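PDB 5KOL: inactive PncC family protein from Escherichia coli O157:H7, which is of unknown function, belongs to the CinA family and probably lacks the nicotinamide-nucleotide amidohydrolase activity associated with PncC enzymes. Local coordinates for residues E97-A102 / S111-G116; F134-K139 / A166-L171; L34-A39 / P58-A63. One frame throughout, in Å; residues are numbered along the deposited sequence.

Interaction 1. Residues E97-A102 / S111-G116; sequences EMATGA and SIAITG
Met98 and Ala99 on helix 92-106 meet the methyl group of Ala113 on strand 110-116. CB of Ala113 lies 3.8 Å from CB of Met98 and 3.9 Å from CB of Ala99. CB of Ala113 also comes within 3.6 Å of the backbone N of Ala99, so the small side chain sits close against the helix backbone. From there the Met98 chain runs along the strand toward its C-terminal end. SD of Met98 lies 4.0 Å from CB of Thr115, and the two side chains pass at a slant. The last bend (chi3 65°) turns CE of Met98 toward the strand backbone, 3.7 Å from O of Ile114. The hydroxyl of Thr115 is held elsewhere, by O of Ala89.

At the other end Ser111 makes the one hydrogen bond between the segments. OG of Ser111 donates to O of Ala99 over 2.7 Å, tilted from the carbonyl plane. A chi1 of 77° places OG there, between backbone N and carbonyl carbon. This buried hydroxyl gains a partner on the helix. Segment 97-102 runs roughly antiparallel to segment 111-116 (140°). The helix covers one face of the mixed sheet, as in the layered alpha/beta architecture of the CinA family.

Interaction 2. Residues F134-K139 / A166-L171; sequences FAWHIK and AQLLQL
The indole of Trp136 on strand 131-138 lies against helix 153-171. A chi1 of -54° sets its CG beside the backbone N, and chi2 of -98° turns the ring so that one face meets the helix. Gln167 reaches over the six-membered ring. CG of Gln167 is 3.9 Å from the centroid of the six-membered ring of Trp136, a CH-pi contact. The chain then bends at chi2, and the amide leads away to Lys8 and Val10. CD1 of Leu171 approaches the indole obliquely, 3.8 Å from CE3 of Trp136. CB of Leu168 is 3.9 Å from CD1 of Trp136. The indole NE1 donates to O of Ala164, one helical turn before Leu168, which helps fix the turn of the ring.

Ile138 lies two residues further along the strand. CD1 of Ile138 points between two leucines, 3.7 Å from CD1 of Leu168 and 3.5 Å from CB of Leu171. The second contact is tighter than usual for carbons. Apart from the CH-pi contact of Gln167, the packing is between apolar side chains. Strand 134-138 and helix segment 166-171 run at 39°, and alternate strand residues face the helix. This is the buried helix-on-sheet packing of a layered alpha/beta fold.

Interaction 3. Residues L34-A39 / P58-A63; sequences LRLTTA and PKFYGA
O of Ala63 is gripped by two groups of strand 36-40. OG1 of Thr37 donates to O of Ala63 over 2.8 Å, from above the carbonyl plane. The N of Thr38 adds a weak bond. CA of Thr37 also makes a CA-H...O contact with the same oxygen. The two strands, 36-40 and 61-67, are the parallel neighbours of a beta-alpha-beta unit whose helix is 46-52. Strand 61-67 is the outermost on this side of the sheet within the chain.

The pairing begins with N of Leu36, which donates to O of Phe60 over 2.8 Å in a straight bond. Further along, a water sits between the strands and accepts a hydrogen bond from N of Ala63. Gly62 makes backbone hydrogen bonds to the second subunit, so this edge also belongs to the dimer contact.

Arg35 bends at chi2 and chi3 and lays its guanidinium beside the turn before the strand. NH2 of Arg35 donates to O of Pro58 over 3.2 Å, with that oxygen in the guanidinium plane. NH1 adds a weak bond to the same atom. One face of the group lies over the backbone of Phe60 and Tyr61.

On the side of Leu36 the packing is apolar. CD2 of Leu36 approaches the edge of the Phe60 ring and is 4.1 Å from CD1 of Tyr61. The Tyr61 side chain crosses that of Thr38 at about a right angle, with CG2 of Thr38 3.7 Å from CE1 of Tyr61. The ring extends along the neighbouring strand because CG is anti to the backbone N (chi1 179°). At its far end OH of Tyr61 donates to OG1 of Thr38 over 2.7 Å, and that oxygen lies near the ring plane.

All three contacts involve one mixed sheet. Interactions 1 and 2 pack helices onto it, on opposite faces. Interaction 3 joins two of its strands. Strand 110-116 lies between the other two: Ala113 pairs with Ala135 of interaction 2, and Ile112 and Ile114 pair with Ala39 of interaction 3. Interaction 1 is closest to the centre of the chain and combines Met98 and alanines with one serine hydrogen bond. Interaction 2 is also buried but rests on an indole, branched apolar groups and the aliphatic part of a glutamine. Interaction 3 is mostly buried, yet it reaches the surface at Pro58 and Lys59. It is the most polar, with waters and a second subunit close by.

Interaction 1. Residues E97-A102 / S111-G116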
loop_
_atom_site.group_PDB
_atom_site.type_symbol
_atom_site.label_atom_id
_atom_site.label_comp_id
_atom_site.label_asym_id
_atom_site.label_seq_id
_atom_site.Cartn_x
_atom_site.Cartn_y
_atom_site.Cartn_z
ATOM N N GLU A 97 7.928 14.983 6.028
ATOM C CA GLU A 97 8.845 13.885 6.349
ATOM C C GLU A 97 8.433 12.574 5.697
ATOM O O GLU A 97 9.302 11.764 5.341
ATOM C CB GLU A 97 8.967 13.679 7.859
ATOM C CG GLU A 97 9.534 14.859 8.588
ATOM C CD GLU A 97 9.626 14.587 10.064
ATOM O OE1 GLU A 97 8.636 14.918 10.736
ATOM O OE2 GLU A 97 10.663 14.076 10.536
ATOM N N MET A 98 7.125 12.304 5.578
ATOM C CA MET A 98 6.762 11.061 4.905
ATOM C C MET A 98 7.194 11.094 3.449
ATOM O O MET A 98 7.630 10.075 2.906
ATOM C CB MET A 98 5.264 10.747 4.983
ATOM C CG MET A 98 4.733 10.415 6.366
ATOM S SD MET A 98 2.914 10.501 6.509
ATOM C CE MET A 98 2.447 9.147 5.387
ATOM N N ALA A 99 7.084 12.260 2.806
ATOM C CA ALA A 99 7.484 12.386 1.407
ATOM C C ALA A 99 8.994 12.212 1.236
ATOM O O ALA A 99 9.445 11.604 0.259
ATOM C CB ALA A 99 7.034 13.739 0.856
ATOM N N THR A 100 9.801 12.757 2.155
ATOM C CA THR A 100 11.241 12.568 2.013
ATOM C C THR A 100 11.676 11.182 2.465
ATOM O O THR A 100 12.631 10.629 1.903
ATOM C CB THR A 100 12.026 13.637 2.789
ATOM O OG1 THR A 100 11.676 13.596 4.177
ATOM C CG2 THR A 100 11.737 15.025 2.235
ATOM N N GLY A 101 10.994 10.604 3.462
ATOM C CA GLY A 101 11.295 9.234 3.847
ATOM C C GLY A 101 11.054 8.240 2.725
ATOM O O GLY A 101 11.843 7.312 2.529
ATOM N N ALA A 102 9.959 8.412 1.971
ATOM C CA ALA A 102 9.702 7.490 0.867
ATOM C C ALA A 102 10.774 7.614 -0.206
ATOM O O ALA A 102 11.220 6.604 -0.770
ATOM C CB ALA A 102 8.309 7.741 0.271
ATOM N N SER A 111 7.838 11.984 -5.063
ATOM C CA SER A 111 6.995 11.280 -4.104
ATOM C C SER A 111 5.751 12.085 -3.750
ATOM O O SER A 111 5.687 13.307 -3.935
ATOM C CB SER A 111 7.761 10.916 -2.813
ATOM O OG SER A 111 7.924 12.034 -1.962
ATOM N N ILE A 112 4.758 11.356 -3.238
ATOM C CA ILE A 112 3.486 11.895 -2.756
ATOM C C ILE A 112 3.258 11.356 -1.356
ATOM O O ILE A 112 3.381 10.146 -1.138
ATOM C CB ILE A 112 2.298 11.459 -3.638
ATOM C CG1 ILE A 112 2.513 11.811 -5.105
ATOM C CG2 ILE A 112 0.969 11.982 -3.046
ATOM C CD1 ILE A 112 1.573 11.018 -6.039
ATOM N N ALA A 113 2.869 12.223 -0.425
ATOM C CA ALA A 113 2.513 11.790 0.924
ATOM C C ALA A 113 1.100 12.252 1.288
ATOM O O ALA A 113 0.685 13.357 0.926
ATOM C CB ALA A 113 3.542 12.310 1.943
ATOM N N ILE A 114 0.346 11.394 1.976
ATOM C CA ILE A 114 -1.019 11.717 2.409
ATOM C C ILE A 114 -1.180 11.314 3.864
ATOM O O ILE A 114 -0.965 10.149 4.217
ATOM C CB ILE A 114 -2.110 11.015 1.577
ATOM C CG1 ILE A 114 -1.952 11.262 0.084
ATOM C CG2 ILE A 114 -3.514 11.492 2.034
ATOM C CD1 ILE A 114 -3.055 10.577 -0.777
ATOM N N THR A 115 -1.593 12.258 4.706
ATOM C CA THR A 115 -1.943 11.929 6.085
ATOM C C THR A 115 -3.107 12.823 6.492
ATOM O O THR A 115 -3.039 14.041 6.305
ATOM C CB THR A 115 -0.743 12.105 7.042
ATOM O OG1 THR A 115 -1.148 11.838 8.399
ATOM C CG2 THR A 115 -0.117 13.516 6.933
ATOM N N GLY A 116 -4.179 12.224 7.017
ATOM C CA GLY A 116 -5.368 12.998 7.339
ATOM C C GLY A 116 -6.344 12.266 8.242
ATOM O O GLY A 116 -6.085 11.155 8.712
#

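Interaction 2. Residues F134-K139 / A166-L171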
loop_
_atom_site.group_PDB
_atom_site.type_symbol
_atom_site.label_atom_id
_atom_site.label_comp_id
_atom_site.label_asym_id
_atom_site.label_seq_id
_atom_site.Cartn_x
_atom_site.Cartn_y
_atom_site.Cartn_z
ATOM N N PHE A 134 -1.011 17.103 2.711
ATOM C CA PHE A 134 -0.350 16.459 1.588
ATOM C C PHE A 134 1.066 16.987 1.471
ATOM O O PHE A 134 1.329 18.136 1.817
ATOM C CB PHE A 134 -1.085 16.737 0.274
ATOM C CG PHE A 134 -2.522 16.281 0.251
ATOM C CD1 PHE A 134 -3.524 17.070 0.787
ATOM C CD2 PHE A 134 -2.868 15.095 -0.370
ATOM C CE1 PHE A 134 -4.861 16.659 0.752
ATOM C CE2 PHE A 134 -4.202 14.668 -0.425
ATOM C CZ PHE A 134 -5.197 15.454 0.137
ATOM N N ALA A 135 1.973 16.169 0.941
ATOM C CA ALA A 135 3.301 16.668 0.597
ATOM C C ALA A 135 3.776 16.011 -0.692
ATOM O O ALA A 135 3.432 14.856 -0.983
ATOM C CB ALA A 135 4.323 16.429 1.743
ATOM N N TRP A 136 4.560 16.763 -1.473
ATOM C CA TRP A 136 5.177 16.263 -2.697
ATOM C C TRP A 136 6.648 16.653 -2.738
ATOM O O TRP A 136 6.994 17.797 -2.445
ATOM C CB TRP A 136 4.503 16.829 -3.956
ATOM C CG TRP A 136 3.004 16.625 -3.997
ATOM C CD1 TRP A 136 2.330 15.644 -4.651
ATOM C CD2 TRP A 136 2.013 17.436 -3.349
ATOM N NE1 TRP A 136 0.967 15.783 -4.452
ATOM C CE2 TRP A 136 0.751 16.883 -3.660
ATOM C CE3 TRP A 136 2.070 18.596 -2.562
ATOM C CZ2 TRP A 136 -0.437 17.431 -3.190
ATOM C CZ3 TRP A 136 0.889 19.139 -2.092
ATOM C CH2 TRP A 136 -0.349 18.558 -2.407
ATOM N N HIS A 137 7.496 15.711 -3.143
ATOM C CA HIS A 137 8.912 15.957 -3.383
ATOM C C HIS A 137 9.142 15.920 -4.886
ATOM O O HIS A 137 8.826 14.920 -5.539
ATOM C CB HIS A 137 9.786 14.913 -2.689
ATOM C CG HIS A 137 11.256 15.095 -2.933
ATOM N ND1 HIS A 137 12.101 15.660 -2.000
ATOM C CD2 HIS A 137 12.032 14.781 -3.999
ATOM C CE1 HIS A 137 13.331 15.691 -2.483
ATOM N NE2 HIS A 137 13.318 15.162 -3.693
ATOM N N ILE A 138 9.666 17.009 -5.435
ATOM C CA ILE A 138 9.982 17.095 -6.857
ATOM C C ILE A 138 11.303 17.818 -7.013
ATOM O O ILE A 138 11.485 18.905 -6.452
ATOM C CB ILE A 138 8.907 17.843 -7.661
ATOM C CG1 ILE A 138 7.511 17.454 -7.200
ATOM C CG2 ILE A 138 9.119 17.599 -9.149
ATOM C CD1 ILE A 138 6.445 18.384 -7.663
ATOM N N LYS A 139 12.209 17.232 -7.793
ATOM C CA LYS A 139 13.487 17.851 -8.143
ATOM C C LYS A 139 14.196 18.416 -6.909
ATOM O O LYS A 139 14.559 19.590 -6.855
ATOM C CB LYS A 139 13.286 18.933 -9.207
ATOM C CG LYS A 139 12.804 18.392 -10.558
ATOM C CD LYS A 139 12.369 19.514 -11.503
ATOM C CE LYS A 139 11.883 18.973 -12.850
ATOM N NZ LYS A 139 10.393 18.834 -12.915
ATOM N N ALA A 166 -3.849 15.016 -8.814
ATOM C CA ALA A 166 -4.075 16.224 -9.604
ATOM C C ALA A 166 -3.111 17.338 -9.216
ATOM O O ALA A 166 -2.650 18.106 -10.076
ATOM C CB ALA A 166 -5.528 16.684 -9.446
ATOM N N GLN A 167 -2.810 17.465 -7.919
ATOM C CA GLN A 167 -1.890 18.523 -7.516
ATOM C C GLN A 167 -0.459 18.214 -7.941
ATOM O O GLN A 167 0.319 19.138 -8.181
ATOM C CB GLN A 167 -1.955 18.770 -6.000
ATOM C CG GLN A 167 -1.117 19.996 -5.547
ATOM C CD GLN A 167 -1.752 21.333 -5.926
ATOM O OE1 GLN A 167 -2.978 21.517 -5.824
ATOM N NE2 GLN A 167 -0.925 22.272 -6.372
ATOM N N LEU A 168 -0.071 16.938 -8.025
ATOM C CA LEU A 168 1.246 16.660 -8.581
ATOM C C LEU A 168 1.320 17.119 -10.034
ATOM O O LEU A 168 2.329 17.680 -10.469
ATOM C CB LEU A 168 1.590 15.179 -8.433
ATOM C CG LEU A 168 2.945 14.827 -9.059
ATOM C CD1 LEU A 168 4.088 15.661 -8.432
ATOM C CD2 LEU A 168 3.227 13.356 -8.857
ATOM N N LEU A 169 0.240 16.911 -10.791
ATOM C CA LEU A 169 0.168 17.415 -12.154
ATOM C C LEU A 169 0.387 18.926 -12.189
ATOM O O LEU A 169 1.151 19.431 -13.015
ATOM C CB LEU A 169 -1.189 17.038 -12.753
ATOM C CG LEU A 169 -1.243 15.554 -13.155
ATOM C CD1 LEU A 169 -2.623 15.138 -13.651
ATOM C CD2 LEU A 169 -0.222 15.324 -14.266
ATOM N N GLN A 170 -0.285 19.659 -11.292
ATOM C CA GLN A 170 -0.113 21.109 -11.232
ATOM C C GLN A 170 1.341 21.467 -10.963
ATOM O O GLN A 170 1.911 22.343 -11.617
ATOM C CB GLN A 170 -1.011 21.709 -10.147
ATOM C CG GLN A 170 -0.740 23.195 -9.851
ATOM C CD GLN A 170 -1.052 24.102 -11.037
ATOM O OE1 GLN A 170 -0.347 25.089 -11.309
ATOM N NE2 GLN A 170 -2.108 23.767 -11.749
ATOM N N LEU A 171 1.961 20.785 -9.998
ATOM C CA LEU A 171 3.332 21.111 -9.638
ATOM C C LEU A 171 4.325 20.715 -10.727
ATOM O O LEU A 171 5.454 21.214 -10.727
ATOM C CB LEU A 171 3.686 20.432 -8.307
ATOM C CG LEU A 171 2.876 20.909 -7.097
ATOM C CD1 LEU A 171 3.220 20.120 -5.828
ATOM C CD2 LEU A 171 3.076 22.404 -6.862
#

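Interaction 3. Residues L34-A39 / P58-A63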
loop_
_atom_site.group_PDB
_atom_site.type_symbol
_atom_site.label_atom_id
_atom_site.label_comp_id
_atom_site.label_asym_id
_atom_site.label_seq_id
_atom_site.Cartn_x
_atom_site.Cartn_y
_atom_site.Cartn_z
ATOM N N LEU A 34 11.397 9.876 -14.781
ATOM C CA LEU A 34 11.335 10.055 -13.335
ATOM C C LEU A 34 10.623 8.873 -12.690
ATOM O O LEU A 34 9.693 8.304 -13.271
ATOM C CB LEU A 34 10.616 11.359 -12.975
ATOM C CG LEU A 34 11.256 12.672 -13.419
ATOM C CD1 LEU A 34 10.326 13.827 -13.094
ATOM C CD2 LEU A 34 12.622 12.877 -12.760
ATOM N N ARG A 35 11.066 8.501 -11.487
ATOM C CA ARG A 35 10.500 7.378 -10.753
ATOM C C ARG A 35 9.746 7.876 -9.518
ATOM O O ARG A 35 10.280 8.656 -8.725
ATOM C CB ARG A 35 11.585 6.370 -10.354
ATOM C CG ARG A 35 11.008 5.148 -9.662
ATOM C CD ARG A 35 11.674 3.836 -10.108
ATOM N NE ARG A 35 11.588 3.653 -11.554
ATOM C CZ ARG A 35 10.840 2.730 -12.163
ATOM N NH1 ARG A 35 10.087 1.885 -11.464
ATOM N NH2 ARG A 35 10.837 2.648 -13.489
ATOM N N LEU A 36 8.501 7.446 -9.380
ATOM C CA LEU A 36 7.590 7.910 -8.341
ATOM C C LEU A 36 7.516 6.895 -7.208
ATOM O O LEU A 36 7.620 5.686 -7.429
ATOM C CB LEU A 36 6.186 8.132 -8.927
ATOM C CG LEU A 36 5.017 8.503 -8.010
ATOM C CD1 LEU A 36 5.144 9.982 -7.576
ATOM C CD2 LEU A 36 3.677 8.241 -8.746
ATOM N N THR A 37 7.352 7.400 -5.985
ATOM C CA THR A 37 7.046 6.580 -4.825
ATOM C C THR A 37 5.978 7.307 -4.013
ATOM O O THR A 37 5.790 8.517 -4.154
ATOM C CB THR A 37 8.300 6.310 -3.973
ATOM O OG1 THR A 37 7.979 5.416 -2.887
ATOM C CG2 THR A 37 8.866 7.629 -3.427
ATOM N N THR A 38 5.265 6.558 -3.177
ATOM C CA THR A 38 4.131 7.093 -2.423
ATOM C C THR A 38 4.188 6.624 -0.977
ATOM O O THR A 38 4.714 5.549 -0.677
ATOM C CB THR A 38 2.784 6.663 -3.025
ATOM O OG1 THR A 38 2.690 5.226 -3.009
ATOM C CG2 THR A 38 2.681 7.163 -4.462
ATOM N N ALA A 39 3.627 7.445 -0.090
ATOM C CA ALA A 39 3.512 7.148 1.329
ATOM C C ALA A 39 2.123 7.582 1.764
ATOM O O ALA A 39 1.733 8.723 1.513
ATOM C CB ALA A 39 4.595 7.886 2.150
ATOM N N PRO A 58 5.038 -0.175 -14.295
ATOM C CA PRO A 58 6.433 -0.491 -13.948
ATOM C C PRO A 58 7.436 0.455 -14.556
ATOM O O PRO A 58 8.584 0.473 -14.103
ATOM C CB PRO A 58 6.621 -1.915 -14.496
ATOM C CG PRO A 58 5.258 -2.430 -14.722
ATOM C CD PRO A 58 4.462 -1.236 -15.132
ATOM N N LYS A 59 7.046 1.235 -15.565
ATOM C CA LYS A 59 7.948 2.196 -16.173
ATOM C C LYS A 59 8.123 3.456 -15.336
ATOM O O LYS A 59 8.984 4.275 -15.668
ATOM C CB LYS A 59 7.454 2.563 -17.576
ATOM C CG LYS A 59 7.620 1.426 -18.579
ATOM C CD LYS A 59 7.055 1.794 -19.942
ATOM C CE LYS A 59 7.292 0.669 -20.942
ATOM N NZ LYS A 59 6.514 0.831 -22.215
ATOM N N PHE A 60 7.355 3.634 -14.259
ATOM C CA PHE A 60 7.547 4.837 -13.453
ATOM C C PHE A 60 7.271 4.646 -11.967
ATOM O O PHE A 60 7.570 5.551 -11.179
ATOM C CB PHE A 60 6.676 5.988 -13.978
ATOM C CG PHE A 60 5.199 5.804 -13.730
ATOM C CD1 PHE A 60 4.439 5.007 -14.562
ATOM C CD2 PHE A 60 4.571 6.447 -12.675
ATOM C CE1 PHE A 60 3.087 4.843 -14.340
ATOM C CE2 PHE A 60 3.218 6.280 -12.448
ATOM C CZ PHE A 60 2.476 5.478 -13.283
ATOM N N TYR A 61 6.719 3.498 -11.556
ATOM C CA TYR A 61 6.298 3.327 -10.164
ATOM C C TYR A 61 6.549 1.906 -9.688
ATOM O O TYR A 61 6.090 0.952 -10.318
ATOM C CB TYR A 61 4.809 3.660 -9.999
ATOM C CG TYR A 61 4.249 3.505 -8.586
ATOM C CD1 TYR A 61 4.575 4.413 -7.582
ATOM C CD2 TYR A 61 3.351 2.478 -8.277
ATOM C CE1 TYR A 61 4.039 4.287 -6.287
ATOM C CE2 TYR A 61 2.813 2.338 -6.994
ATOM C CZ TYR A 61 3.161 3.253 -6.008
ATOM O OH TYR A 61 2.621 3.133 -4.753
ATOM N N GLY A 62 7.229 1.768 -8.548
ATOM C CA GLY A 62 7.406 0.451 -7.970
ATOM C C GLY A 62 7.076 0.343 -6.493
ATOM O O GLY A 62 6.533 -0.676 -6.061
ATOM N N ALA A 63 7.371 1.382 -5.714
ATOM C CA ALA A 63 7.390 1.297 -4.257
ATOM C C ALA A 63 6.299 2.159 -3.651
ATOM O O ALA A 63 6.310 3.391 -3.804
ATOM C CB ALA A 63 8.760 1.719 -3.711
HETATM O O HOH W 1 10.164 6.685 -15.501
HETATM O O HOH W 2 8.921 3.578 -6.846
#